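Local coordinates for protein-glutamine gamma-glutamyltransferase 2 (Pagrus major, PDB 1G0D) that probably catalyses the calcium-dependent formation of isopeptide cross-links between protein-bound glutamine and lysine, or joins small primary amines to such glutamines, at residues T24-R29 / P653-V658; I70-E75 / W82-Q87; L192-A197 / G227-L232; V215-T220 / C368-V373; T250-I255 / A279-R284. All coordinates share one frame; numbering follows the deposited sequence.

Contact 1 (T24-R29 / P653-V658)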
# COMPACT_ATOMS: atom_id res chain seq x y z
N THR A 24 21.49 6.68 1.92
CA THR A 24 20.66 7.01 3.07
C THR A 24 20.70 8.52 3.36
O THR A 24 20.06 8.98 4.31
CB THR A 24 21.15 6.32 4.32
OG1 THR A 24 22.46 6.80 4.59
CG2 THR A 24 21.24 4.83 4.18
N ARG A 25 21.41 9.29 2.54
CA ARG A 25 21.52 10.72 2.80
C ARG A 25 20.30 11.57 2.55
O ARG A 25 20.30 12.72 2.97
CB ARG A 25 22.69 11.33 2.06
CG ARG A 25 22.40 11.61 0.63
CD ARG A 25 23.42 12.59 0.12
NE ARG A 25 22.99 13.20 -1.12
CZ ARG A 25 23.72 14.09 -1.78
NH1 ARG A 25 24.90 14.45 -1.31
NH2 ARG A 25 23.28 14.62 -2.92
N GLU A 26 19.27 11.03 1.88
CA GLU A 26 18.02 11.78 1.64
C GLU A 26 17.34 11.95 2.99
O GLU A 26 16.69 12.94 3.25
CB GLU A 26 17.09 10.99 0.75
CG GLU A 26 17.53 10.97 -0.63
CD GLU A 26 17.64 12.36 -1.13
OE1 GLU A 26 16.64 12.85 -1.68
OE2 GLU A 26 18.72 12.97 -0.97
N ILE A 27 17.51 10.93 3.84
CA ILE A 27 16.99 10.87 5.20
C ILE A 27 17.65 11.93 6.10
O ILE A 27 16.95 12.68 6.76
CB ILE A 27 17.25 9.44 5.82
CG1 ILE A 27 16.54 8.37 4.99
CG2 ILE A 27 16.74 9.36 7.25
CD1 ILE A 27 17.07 6.95 5.24
N ASP A 28 18.99 12.00 6.13
CA ASP A 28 19.73 12.96 6.97
C ASP A 28 21.24 12.91 6.63
O ASP A 28 21.78 11.85 6.34
CB ASP A 28 19.51 12.59 8.44
CG ASP A 28 19.74 13.77 9.40
OD1 ASP A 28 19.20 13.76 10.54
OD2 ASP A 28 20.47 14.72 9.05
N ARG A 29 21.92 14.06 6.70
CA ARG A 29 23.36 14.17 6.42
C ARG A 29 24.18 14.35 7.66
O ARG A 29 25.36 14.00 7.70
CB ARG A 29 23.63 15.39 5.58
CG ARG A 29 23.50 15.11 4.16
CD ARG A 29 23.13 16.35 3.44
NE ARG A 29 22.04 16.05 2.55
CZ ARG A 29 21.98 16.43 1.29
NH1 ARG A 29 20.93 16.10 0.53
NH2 ARG A 29 22.98 17.15 0.79
N PRO A 653 10.60 24.61 -1.72
CA PRO A 653 10.99 23.20 -1.74
C PRO A 653 12.10 22.87 -0.72
O PRO A 653 12.86 23.73 -0.30
CB PRO A 653 11.38 22.98 -3.19
CG PRO A 653 10.51 23.94 -3.94
CD PRO A 653 10.46 25.17 -3.08
N MET A 654 12.15 21.62 -0.29
CA MET A 654 13.13 21.23 0.68
C MET A 654 14.29 20.47 0.06
O MET A 654 15.43 20.61 0.49
CB MET A 654 12.46 20.37 1.74
CG MET A 654 11.57 21.17 2.61
SD MET A 654 10.61 20.14 3.72
CE MET A 654 9.53 19.18 2.55
N ARG A 655 14.01 19.65 -0.92
CA ARG A 655 15.06 18.89 -1.59
C ARG A 655 14.93 19.09 -3.10
O ARG A 655 13.89 19.47 -3.66
CB ARG A 655 14.96 17.39 -1.25
CG ARG A 655 15.37 16.98 0.18
CD ARG A 655 15.21 15.47 0.39
NE ARG A 655 13.84 15.08 0.70
CZ ARG A 655 13.28 13.93 0.34
NH1 ARG A 655 13.96 13.04 -0.35
NH2 ARG A 655 12.03 13.65 0.68
N THR A 656 16.03 18.83 -3.78
CA THR A 656 16.05 19.01 -5.21
C THR A 656 15.57 17.73 -5.87
O THR A 656 15.44 16.72 -5.21
CB THR A 656 17.46 19.41 -5.63
OG1 THR A 656 17.54 19.37 -7.05
CG2 THR A 656 18.52 18.49 -5.00
N GLY A 657 15.26 17.79 -7.16
CA GLY A 657 14.81 16.59 -7.85
C GLY A 657 13.48 16.71 -8.59
O GLY A 657 12.86 17.79 -8.59
N VAL A 658 13.08 15.64 -9.26
CA VAL A 658 11.79 15.62 -9.94
C VAL A 658 10.77 15.23 -8.86
O VAL A 658 10.75 14.09 -8.39
CB VAL A 658 11.78 14.60 -11.08
CG1 VAL A 658 10.41 14.60 -11.74
CG2 VAL A 658 12.87 14.92 -12.08

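Contact 2 (I70-E75 / W82-Q87)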
# COMPACT_ATOMS: atom_id res chain seq x y z
N ILE A 70 27.68 -6.30 20.81
CA ILE A 70 28.58 -6.98 19.92
C ILE A 70 29.98 -6.43 20.05
O ILE A 70 30.18 -5.23 19.95
CB ILE A 70 28.10 -6.77 18.48
CG1 ILE A 70 26.66 -7.24 18.37
CG2 ILE A 70 28.97 -7.51 17.51
CD1 ILE A 70 25.94 -6.79 17.11
N LYS A 71 30.94 -7.32 20.28
CA LYS A 71 32.34 -6.90 20.35
C LYS A 71 32.86 -7.11 18.94
O LYS A 71 32.96 -8.24 18.49
CB LYS A 71 33.14 -7.77 21.33
CG LYS A 71 32.79 -7.47 22.79
CD LYS A 71 33.44 -8.44 23.80
CE LYS A 71 32.44 -9.42 24.46
NZ LYS A 71 31.20 -8.77 25.00
N VAL A 72 33.16 -6.02 18.24
CA VAL A 72 33.66 -6.10 16.87
C VAL A 72 35.14 -6.59 16.72
O VAL A 72 36.07 -6.02 17.32
CB VAL A 72 33.48 -4.72 16.22
CG1 VAL A 72 33.96 -4.72 14.81
CG2 VAL A 72 32.02 -4.36 16.24
N GLN A 73 35.34 -7.64 15.91
CA GLN A 73 36.65 -8.25 15.61
C GLN A 73 37.73 -7.28 15.13
O GLN A 73 37.44 -6.27 14.52
CB GLN A 73 36.49 -9.31 14.54
CG GLN A 73 35.79 -10.59 14.95
CD GLN A 73 35.53 -11.48 13.73
OE1 GLN A 73 35.82 -12.68 13.72
NE2 GLN A 73 34.98 -10.87 12.67
N LYS A 74 38.98 -7.66 15.35
CA LYS A 74 40.12 -6.82 14.97
C LYS A 74 40.52 -6.86 13.51
O LYS A 74 41.18 -5.93 13.01
CB LYS A 74 41.33 -7.13 15.85
CG LYS A 74 42.13 -5.86 16.26
CD LYS A 74 41.49 -5.12 17.43
CE LYS A 74 41.55 -5.94 18.73
NZ LYS A 74 40.98 -5.17 19.86
N GLU A 75 40.14 -7.93 12.83
CA GLU A 75 40.42 -8.01 11.41
C GLU A 75 39.79 -9.22 10.76
O GLU A 75 38.72 -9.66 11.20
CB GLU A 75 41.92 -7.97 11.15
CG GLU A 75 42.42 -6.64 10.52
CD GLU A 75 42.08 -6.47 9.03
OE1 GLU A 75 41.70 -7.46 8.38
OE2 GLU A 75 42.18 -5.34 8.49
N TRP A 82 31.01 -9.12 12.58
CA TRP A 82 31.33 -7.69 12.46
C TRP A 82 32.86 -7.58 12.64
O TRP A 82 33.45 -8.33 13.42
CB TRP A 82 30.68 -6.89 13.59
CG TRP A 82 29.32 -6.31 13.36
CD1 TRP A 82 28.11 -6.90 13.63
CD2 TRP A 82 29.01 -4.96 12.96
NE1 TRP A 82 27.08 -6.02 13.43
CE2 TRP A 82 27.59 -4.82 13.02
CE3 TRP A 82 29.79 -3.86 12.56
CZ2 TRP A 82 26.95 -3.63 12.69
CZ3 TRP A 82 29.14 -2.68 12.23
CH2 TRP A 82 27.73 -2.57 12.31
N TRP A 83 33.52 -6.66 11.95
CA TRP A 83 34.97 -6.49 12.15
C TRP A 83 35.42 -5.16 11.59
O TRP A 83 34.71 -4.54 10.79
CB TRP A 83 35.77 -7.62 11.50
CG TRP A 83 35.69 -7.67 10.01
CD1 TRP A 83 34.74 -8.32 9.26
CD2 TRP A 83 36.61 -7.09 9.09
NE1 TRP A 83 35.03 -8.18 7.92
CE2 TRP A 83 36.17 -7.43 7.78
CE3 TRP A 83 37.77 -6.32 9.23
CZ2 TRP A 83 36.85 -7.03 6.63
CZ3 TRP A 83 38.45 -5.93 8.08
CH2 TRP A 83 37.98 -6.29 6.79
N PHE A 84 36.58 -4.69 12.03
CA PHE A 84 37.07 -3.40 11.57
C PHE A 84 38.52 -3.39 11.15
O PHE A 84 39.30 -4.24 11.52
CB PHE A 84 36.84 -2.32 12.65
CG PHE A 84 37.82 -2.35 13.81
CD1 PHE A 84 38.84 -1.40 13.89
CD2 PHE A 84 37.69 -3.28 14.84
CE1 PHE A 84 39.71 -1.39 14.97
CE2 PHE A 84 38.55 -3.27 15.93
CZ PHE A 84 39.56 -2.32 15.99
N ASN A 85 38.87 -2.41 10.36
CA ASN A 85 40.24 -2.29 9.94
C ASN A 85 40.62 -0.90 10.42
O ASN A 85 39.86 0.04 10.30
CB ASN A 85 40.30 -2.43 8.42
CG ASN A 85 41.44 -1.66 7.81
OD1 ASN A 85 41.28 -0.48 7.44
ND2 ASN A 85 42.59 -2.32 7.69
N GLN A 86 41.79 -0.79 11.00
CA GLN A 86 42.22 0.49 11.51
C GLN A 86 43.47 0.97 10.80
O GLN A 86 44.35 0.17 10.52
CB GLN A 86 42.49 0.30 13.00
CG GLN A 86 43.44 1.30 13.62
CD GLN A 86 43.89 0.86 14.99
OE1 GLN A 86 44.56 1.60 15.69
NE2 GLN A 86 43.54 -0.37 15.38
N GLN A 87 43.54 2.25 10.45
CA GLN A 87 44.76 2.77 9.85
C GLN A 87 44.97 4.23 10.16
O GLN A 87 44.03 5.00 10.27
CB GLN A 87 44.83 2.55 8.35
CG GLN A 87 43.80 3.16 7.49
CD GLN A 87 43.84 2.55 6.09
OE1 GLN A 87 44.69 2.91 5.27
NE2 GLN A 87 42.94 1.58 5.82

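Contact 3 (L192-A197 / G227-L232)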
# COMPACT_ATOMS: atom_id res chain seq x y z
N LEU A 192 8.49 -0.73 15.33
CA LEU A 192 9.05 -2.04 15.65
C LEU A 192 9.20 -2.14 17.17
O LEU A 192 9.07 -3.23 17.75
CB LEU A 192 10.42 -2.20 14.97
CG LEU A 192 10.55 -2.65 13.48
CD1 LEU A 192 12.02 -2.65 13.03
CD2 LEU A 192 9.95 -4.05 13.31
N ASP A 193 9.42 -1.00 17.82
CA ASP A 193 9.62 -0.96 19.28
C ASP A 193 8.37 -1.07 20.13
O ASP A 193 8.45 -1.34 21.33
CB ASP A 193 10.34 0.32 19.69
CG ASP A 193 11.80 0.37 19.24
OD1 ASP A 193 12.41 1.46 19.31
OD2 ASP A 193 12.33 -0.67 18.80
N ASN A 194 7.22 -0.86 19.51
CA ASN A 194 5.94 -0.89 20.22
C ASN A 194 5.12 -2.12 19.92
O ASN A 194 3.93 -2.19 20.25
CB ASN A 194 5.14 0.35 19.87
CG ASN A 194 5.67 1.57 20.55
OD1 ASN A 194 5.41 1.76 21.72
ND2 ASN A 194 6.44 2.38 19.84
N SER A 195 5.76 -3.09 19.28
CA SER A 195 5.04 -4.29 18.95
C SER A 195 5.00 -5.20 20.15
O SER A 195 5.83 -5.12 21.06
CB SER A 195 5.67 -4.99 17.74
OG SER A 195 6.84 -5.74 18.08
N PRO A 196 4.01 -6.09 20.19
CA PRO A 196 3.85 -7.04 21.28
C PRO A 196 5.14 -7.75 21.65
O PRO A 196 5.47 -7.91 22.83
CB PRO A 196 2.82 -8.01 20.75
CG PRO A 196 1.98 -7.14 19.84
CD PRO A 196 2.93 -6.19 19.20
N ALA A 197 5.86 -8.19 20.63
CA ALA A 197 7.11 -8.92 20.85
C ALA A 197 8.16 -8.11 21.53
O ALA A 197 8.88 -8.62 22.39
CB ALA A 197 7.64 -9.41 19.54
N GLY A 227 -4.67 -3.59 17.63
CA GLY A 227 -5.61 -2.62 18.15
C GLY A 227 -5.21 -1.59 19.20
O GLY A 227 -5.78 -0.48 19.22
N ASP A 228 -4.25 -1.90 20.07
CA ASP A 228 -3.88 -0.93 21.06
C ASP A 228 -2.73 -0.02 20.65
O ASP A 228 -2.66 1.14 21.08
CB ASP A 228 -3.65 -1.59 22.42
CG ASP A 228 -2.85 -2.83 22.31
OD1 ASP A 228 -3.31 -3.76 21.60
OD2 ASP A 228 -1.76 -2.88 22.94
N ARG A 229 -1.83 -0.50 19.80
CA ARG A 229 -0.75 0.36 19.36
C ARG A 229 -0.56 0.40 17.87
O ARG A 229 0.37 1.00 17.40
CB ARG A 229 0.55 -0.05 20.01
CG ARG A 229 0.61 0.25 21.48
CD ARG A 229 1.98 -0.07 22.08
NE ARG A 229 1.86 -0.43 23.49
CZ ARG A 229 2.68 -0.00 24.45
NH1 ARG A 229 3.67 0.81 24.15
NH2 ARG A 229 2.50 -0.38 25.71
N GLY A 230 -1.48 -0.21 17.14
CA GLY A 230 -1.36 -0.26 15.69
C GLY A 230 -1.21 1.12 15.15
O GLY A 230 -1.37 2.07 15.89
N VAL A 231 -0.92 1.26 13.86
CA VAL A 231 -0.75 2.59 13.33
C VAL A 231 -2.05 3.25 12.92
O VAL A 231 -2.21 4.47 13.09
CB VAL A 231 0.21 2.59 12.14
CG1 VAL A 231 0.25 4.00 11.40
CG2 VAL A 231 1.53 2.19 12.65
N LEU A 232 -2.97 2.45 12.38
CA LEU A 232 -4.25 2.99 11.93
C LEU A 232 -5.43 2.21 12.45
O LEU A 232 -5.35 1.01 12.73
CB LEU A 232 -4.33 2.95 10.41
CG LEU A 232 -3.58 3.99 9.58
CD1 LEU A 232 -3.34 3.43 8.19
CD2 LEU A 232 -4.40 5.28 9.54

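Contact 4 (V215-T220 / C368-V373)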
# COMPACT_ATOMS: atom_id res chain seq x y z
N VAL A 215 10.67 -9.02 10.27
CA VAL A 215 10.38 -7.61 10.26
C VAL A 215 9.21 -7.24 9.31
O VAL A 215 8.44 -6.31 9.57
CB VAL A 215 11.66 -6.85 9.85
CG1 VAL A 215 11.39 -5.40 9.59
CG2 VAL A 215 12.69 -7.01 10.94
N GLY A 216 9.09 -7.97 8.21
CA GLY A 216 8.02 -7.70 7.26
C GLY A 216 6.69 -8.13 7.86
O GLY A 216 5.67 -7.45 7.72
N ARG A 217 6.69 -9.28 8.53
CA ARG A 217 5.49 -9.79 9.18
C ARG A 217 5.11 -8.88 10.37
O ARG A 217 3.94 -8.68 10.67
CB ARG A 217 5.72 -11.26 9.62
CG ARG A 217 4.77 -11.76 10.70
CD ARG A 217 4.41 -13.25 10.56
NE ARG A 217 3.20 -13.38 9.76
CZ ARG A 217 2.12 -14.11 10.05
NH1 ARG A 217 1.10 -14.11 9.21
NH2 ARG A 217 2.03 -14.83 11.14
N THR A 218 6.11 -8.32 11.06
CA THR A 218 5.85 -7.43 12.18
C THR A 218 5.27 -6.09 11.72
O THR A 218 4.32 -5.61 12.29
CB THR A 218 7.11 -7.16 12.94
OG1 THR A 218 7.62 -8.40 13.42
CG2 THR A 218 6.85 -6.23 14.09
N ILE A 219 5.84 -5.48 10.69
CA ILE A 219 5.33 -4.22 10.18
C ILE A 219 3.93 -4.43 9.65
O ILE A 219 3.03 -3.65 9.92
CB ILE A 219 6.21 -3.68 9.03
CG1 ILE A 219 7.54 -3.21 9.59
CG2 ILE A 219 5.53 -2.53 8.35
CD1 ILE A 219 7.39 -2.22 10.74
N THR A 220 3.72 -5.48 8.88
CA THR A 220 2.39 -5.72 8.34
C THR A 220 1.34 -5.85 9.44
O THR A 220 0.18 -5.43 9.29
CB THR A 220 2.41 -6.96 7.50
OG1 THR A 220 3.24 -6.72 6.37
CG2 THR A 220 1.04 -7.28 6.98
N CYS A 368 -2.05 -10.83 6.79
CA CYS A 368 -1.56 -11.90 5.91
C CYS A 368 -0.10 -11.79 5.43
O CYS A 368 0.40 -10.70 5.17
CB CYS A 368 -2.46 -12.02 4.68
SG CYS A 368 -3.91 -13.05 5.03
N GLY A 369 0.56 -12.95 5.32
CA GLY A 369 1.93 -12.99 4.84
C GLY A 369 3.02 -12.78 5.87
O GLY A 369 2.73 -12.56 7.03
N PRO A 370 4.29 -12.78 5.45
CA PRO A 370 4.76 -12.91 4.07
C PRO A 370 4.52 -14.24 3.38
O PRO A 370 4.98 -15.28 3.84
CB PRO A 370 6.24 -12.60 4.17
CG PRO A 370 6.58 -12.98 5.49
CD PRO A 370 5.42 -12.65 6.37
N CYS A 371 3.82 -14.18 2.25
CA CYS A 371 3.49 -15.35 1.45
C CYS A 371 4.09 -15.29 0.03
O CYS A 371 3.83 -14.36 -0.71
CB CYS A 371 1.96 -15.51 1.33
SG CYS A 371 1.52 -16.91 0.27
N PRO A 372 4.86 -16.30 -0.36
CA PRO A 372 5.44 -16.28 -1.70
C PRO A 372 4.40 -16.10 -2.77
O PRO A 372 3.48 -16.89 -2.85
CB PRO A 372 6.10 -17.64 -1.81
CG PRO A 372 6.47 -17.98 -0.40
CD PRO A 372 5.27 -17.52 0.37
N VAL A 373 4.52 -15.09 -3.60
CA VAL A 373 3.59 -14.94 -4.71
C VAL A 373 3.69 -16.20 -5.63
O VAL A 373 2.76 -16.53 -6.36
CB VAL A 373 3.93 -13.73 -5.56
CG1 VAL A 373 3.02 -13.66 -6.75
CG2 VAL A 373 3.85 -12.49 -4.74

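Contact 5 (T250-I255 / A279-R284)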
# COMPACT_ATOMS: atom_id res chain seq x y z
N THR A 250 -3.37 11.71 1.10
CA THR A 250 -2.61 11.69 -0.15
C THR A 250 -1.19 11.18 0.10
O THR A 250 -0.37 11.16 -0.81
CB THR A 250 -2.53 13.08 -0.76
OG1 THR A 250 -2.41 14.08 0.27
CG2 THR A 250 -3.78 13.33 -1.56
N GLY A 251 -0.92 10.75 1.34
CA GLY A 251 0.39 10.25 1.70
C GLY A 251 0.53 9.59 3.07
O GLY A 251 -0.32 9.76 3.94
N SER A 252 1.64 8.89 3.29
CA SER A 252 1.85 8.18 4.54
C SER A 252 2.48 8.92 5.69
O SER A 252 2.26 8.57 6.83
CB SER A 252 2.66 6.92 4.28
OG SER A 252 2.17 6.24 3.12
N VAL A 253 3.26 9.95 5.41
CA VAL A 253 3.93 10.69 6.49
C VAL A 253 3.00 11.36 7.54
O VAL A 253 3.33 11.41 8.72
CB VAL A 253 4.87 11.77 5.89
CG1 VAL A 253 5.52 12.55 7.01
CG2 VAL A 253 5.92 11.12 5.02
N PRO A 254 1.86 11.94 7.12
CA PRO A 254 0.98 12.56 8.13
C PRO A 254 0.36 11.58 9.11
O PRO A 254 0.11 11.91 10.27
CB PRO A 254 -0.06 13.30 7.29
CG PRO A 254 0.57 13.46 5.94
CD PRO A 254 1.34 12.17 5.76
N ILE A 255 0.11 10.37 8.65
CA ILE A 255 -0.44 9.32 9.50
C ILE A 255 0.63 8.90 10.52
O ILE A 255 0.35 8.75 11.71
CB ILE A 255 -0.81 8.09 8.67
CG1 ILE A 255 -2.01 8.41 7.80
CG2 ILE A 255 -1.03 6.93 9.56
CD1 ILE A 255 -2.14 7.46 6.65
N ALA A 279 2.33 0.74 4.71
CA ALA A 279 3.24 -0.42 4.87
C ALA A 279 4.39 -0.20 3.92
O ALA A 279 5.54 -0.44 4.27
CB ALA A 279 2.54 -1.78 4.52
N CYS A 280 4.07 0.24 2.70
CA CYS A 280 5.08 0.50 1.71
C CYS A 280 6.07 1.54 2.17
O CYS A 280 7.25 1.34 1.99
CB CYS A 280 4.45 1.01 0.43
SG CYS A 280 5.56 1.04 -0.96
N THR A 281 5.61 2.64 2.75
CA THR A 281 6.50 3.72 3.21
C THR A 281 7.52 3.24 4.22
O THR A 281 8.68 3.62 4.19
CB THR A 281 5.72 4.85 3.89
OG1 THR A 281 5.26 5.79 2.92
CG2 THR A 281 6.59 5.60 4.83
N VAL A 282 7.07 2.42 5.15
CA VAL A 282 7.93 1.92 6.20
C VAL A 282 8.91 0.84 5.74
O VAL A 282 10.07 0.86 6.12
CB VAL A 282 7.06 1.39 7.41
CG1 VAL A 282 7.97 0.75 8.48
CG2 VAL A 282 6.25 2.57 8.03
N LEU A 283 8.46 -0.11 4.94
CA LEU A 283 9.36 -1.16 4.50
C LEU A 283 10.39 -0.54 3.51
O LEU A 283 11.61 -0.77 3.60
CB LEU A 283 8.52 -2.31 3.90
CG LEU A 283 7.58 -2.97 4.93
CD1 LEU A 283 6.50 -3.72 4.22
CD2 LEU A 283 8.35 -3.91 5.86
N ARG A 284 9.92 0.30 2.59
CA ARG A 284 10.86 0.97 1.69
C ARG A 284 11.88 1.69 2.57
O ARG A 284 13.07 1.51 2.41
CB ARG A 284 10.11 1.94 0.78
CG ARG A 284 9.73 1.28 -0.50
CD ARG A 284 9.24 2.26 -1.55
NE ARG A 284 8.51 1.52 -2.59
CZ ARG A 284 8.04 2.08 -3.70
NH1 ARG A 284 8.23 3.38 -3.91
NH2 ARG A 284 7.40 1.36 -4.62

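Contact 1 (T24-R29 / P653-V658)
E26 and R655 form a salt bridge between loops more than 600 residues apart in sequence. Within T24-R29, T24 starts the turn with its OG1 bonded to I33 O. In the next residue, R25 NE lies 3.9 Å above the guanidinium plane of R29, offset toward its rim. E26 carries the contact. Its chain bends at chi2 (-58°), which points OE1 to R655, and R655 NH1 stands 3.0 Å from E26 OE1. The oxygen lies in the guanidinium plane, yet the nitrogen meets it from 45° above the carboxylate plane, and E26 O lies over one guanidinium face, at a distance. R655 NH1 also bridges E158 and NH2 bridges E181, its strongest partner, so three carboxylates share one cation. Replacing R655 by an alanine is likely to deprive E158 and E181 of this cation and to leave E26 with a long, weak pairing to R659. The contact thus joins the loop between helix 15-21 and strand 33-35 to the turn between strands 644-651 and 659-666 of the C-terminal Ig-like domain, with F180 touching E26, I27 and R655.

Contact 2 (I70-E75 / W82-Q87)
Q73, beside strand 68-72, and W83 on strand 83-88 form a single beta bridge that joins the edges of the two sheets of the N-terminal beta-sandwich. Two backbone bonds make it, in the parallel pattern: Q73 N reaches W82 O at 3.2 Å, and F84 N reaches Q73 O at 3.1 Å. The amide of Q73 also turns to W82 O, although the place of NE2 is less sure. The apolar contacts lie beside this bridge. V72 sets CG1 3.4 Å from W83 CA and CG2 against W82 CB, while I70 crosses the W82 indole at about a right angle, its CD1 3.9 Å from W82 NE1. On the F84 ring, V72 O comes to the edge and the aliphatic part of K74 runs alongside, before NZ continues to its salt bridge with E57. E75 bends back at chi2 (-75°), and this brings OE1 to 3.6 Å from W83 CZ3. With an alanine in place of E75, N85 ND2 would probably lose its carboxylate mate and a gap would open beside the W83 indole. N85 ND2 meets E75 OE2 almost in line with the C-O bond, at 3.2 Å and 162° at the hydrogen, the amide and carboxylate planes nearly perpendicular; N85 OD1 accepts Q87 NE2 on a lone pair, which fixes which way round the amide sits.

Contact 3 (L192-A197 / G227-L232)
R229 reaches across to N194, and its side chain shows how a long polar residue can use both its aliphatic stem and its charged end. CB lies 4.0 Å from N194 O, the carbonyl of a residue that has just left the helix 184-193. The chain then runs extended from CG to NE, carrying CD to 3.4 Å from the same N194 O and 3.9 Å from N194 CB, so that the stem lies beside both the backbone and the root of the asparagine side chain. Beyond NE the guanidinium turns NH1 toward N194 OD1, at 3.1 Å. The hydrogen bond is somewhat bent, 143° at the hydrogen, but it is well oriented in other respects: the nitrogen lies in the carbonyl plane on a lone pair of OD1, and OD1 lies near the guanidinium plane at its edge. The two flat groups are turned 32° from one another. The other end of the amide is engaged as well, since N194 ND2 donates to E190 O in the preceding helix; with OD1 accepting and ND2 donating, the orientation of the amide is settled. A positive group beside the C-terminal end of a helix would probably be helped by the helix dipole. The backbone of R229 is held too, N by N226 OD1 and O by W259 NE1, whose indole also touches N194. The arrangement is that of a helix break, N194 just past the end of helix 184-193 and S195 at the N-cap of helix 196-200, with a loop arginine bonded to N194 at the break.

Contact 4 (V215-T220 / C368-V373)
In the catalytic core, R217 of helix 212-223 grips G369 O on strand 368-372, an outermost strand of the antiparallel sheet that carries the active-site residues H332 and D355. The strand passes the helix with axes 8.0 Å apart at 145°. The grip is side-on and converges on one atom: R217 NE lies 2.9 Å and NH1 3.1 Å from G369 O, both arriving from the same face of the carbonyl plane, with the oxygen at the guanidinium edge. Bends at chi2 and chi3 of R217 turn this edge to the strand. NH1 also forms a salt bridge with D386, its strongest partner, and D386 OD2 in turn accepts G369 N, so one carboxylate ties together the arginine and the glycine that it holds. The stem of R217 is used as well, its CB resting 3.5 Å from P370 CD. The bond between G369 and P370 is cis, and at the backbone angles of G369 a side chain would be jammed against the preceding carbonyl oxygen. One turn further on, T220 places CG2 3.9 Å from C368 O, while its OG1 bonds back to G216 O at 2.9 Å, on the opposite face from T220 N. C368 turns its own side chain away from the helix, to about 4 Å from that of D355, with which its backbone also pairs. Helix 212-223 packs here on strand 368-372, and the sheet bearing H332 and D355, with C272 opening helix 272-286, fits the papain-like core of transglutaminases.

Contact 5 (T250-I255 / A279-R284)
S252 lays its CB and OG over the side-chain oxygen of T281, a small buried contact in which two hydroxyl-bearing residues carry the whole interface. S252 OG and T281 OG1 are 3.1 Å apart, in a weak hydrogen bond that is not settled, because the serine proton has another acceptor within reach: it may instead go weakly to A277 O, so neither bond is certain. S252 CB sits equally close to T281 OG1, and 3.7 Å from T281 CB, so the residues are pressed together through carbon as much as through oxygen. T281 CG2 is more distant, at 4.2 Å from S252 CB. The threonine holds OG1 anti to its carbonyl carbon (chi1 -87°), which sets the hydroxyl toward the serine, with CG2 anti to the backbone N. Both oxygens have stronger partners: W175 NE1 donates to S252 OG, and T281 OG1 bonds to Y177 O. The two buried hydroxyls thus tie this segment and helix 272-286 to the chain around W175 and Y177, and N176 between them pairs by its backbone with both T250 and S252. S252 lies next to V253 of helix 253-261, packing by its side chain on V278 of helix 272-286, whose first residue is the active-site C272. Helix 184-193 lies against both segments, with V184 touching V253 and T281.

How the contacts relate
Contacts 3, 4 and 5 form a connected cluster in the core, with centres 15 to 16 Å apart. L192 CD2 of contact 3 lies 3.9 Å from T218 CG2 of contact 4, I219 CD1 of contact 4 lies 3.8 Å from V282 CG1 of contact 5, and V231 CG1 of contact 3 lies 3.7 Å from I255 CG2 of contact 5. Contact 4 is closest to catalysis, the side chains of C368 and H332 about 8 Å apart; the others lie away from the annotated sites. Contact 1 closes a loop of chain enclosing all the others, its centre about 17 Å from that of contact 5. Contact 2 stands apart, its centre at least 32 Å from every other.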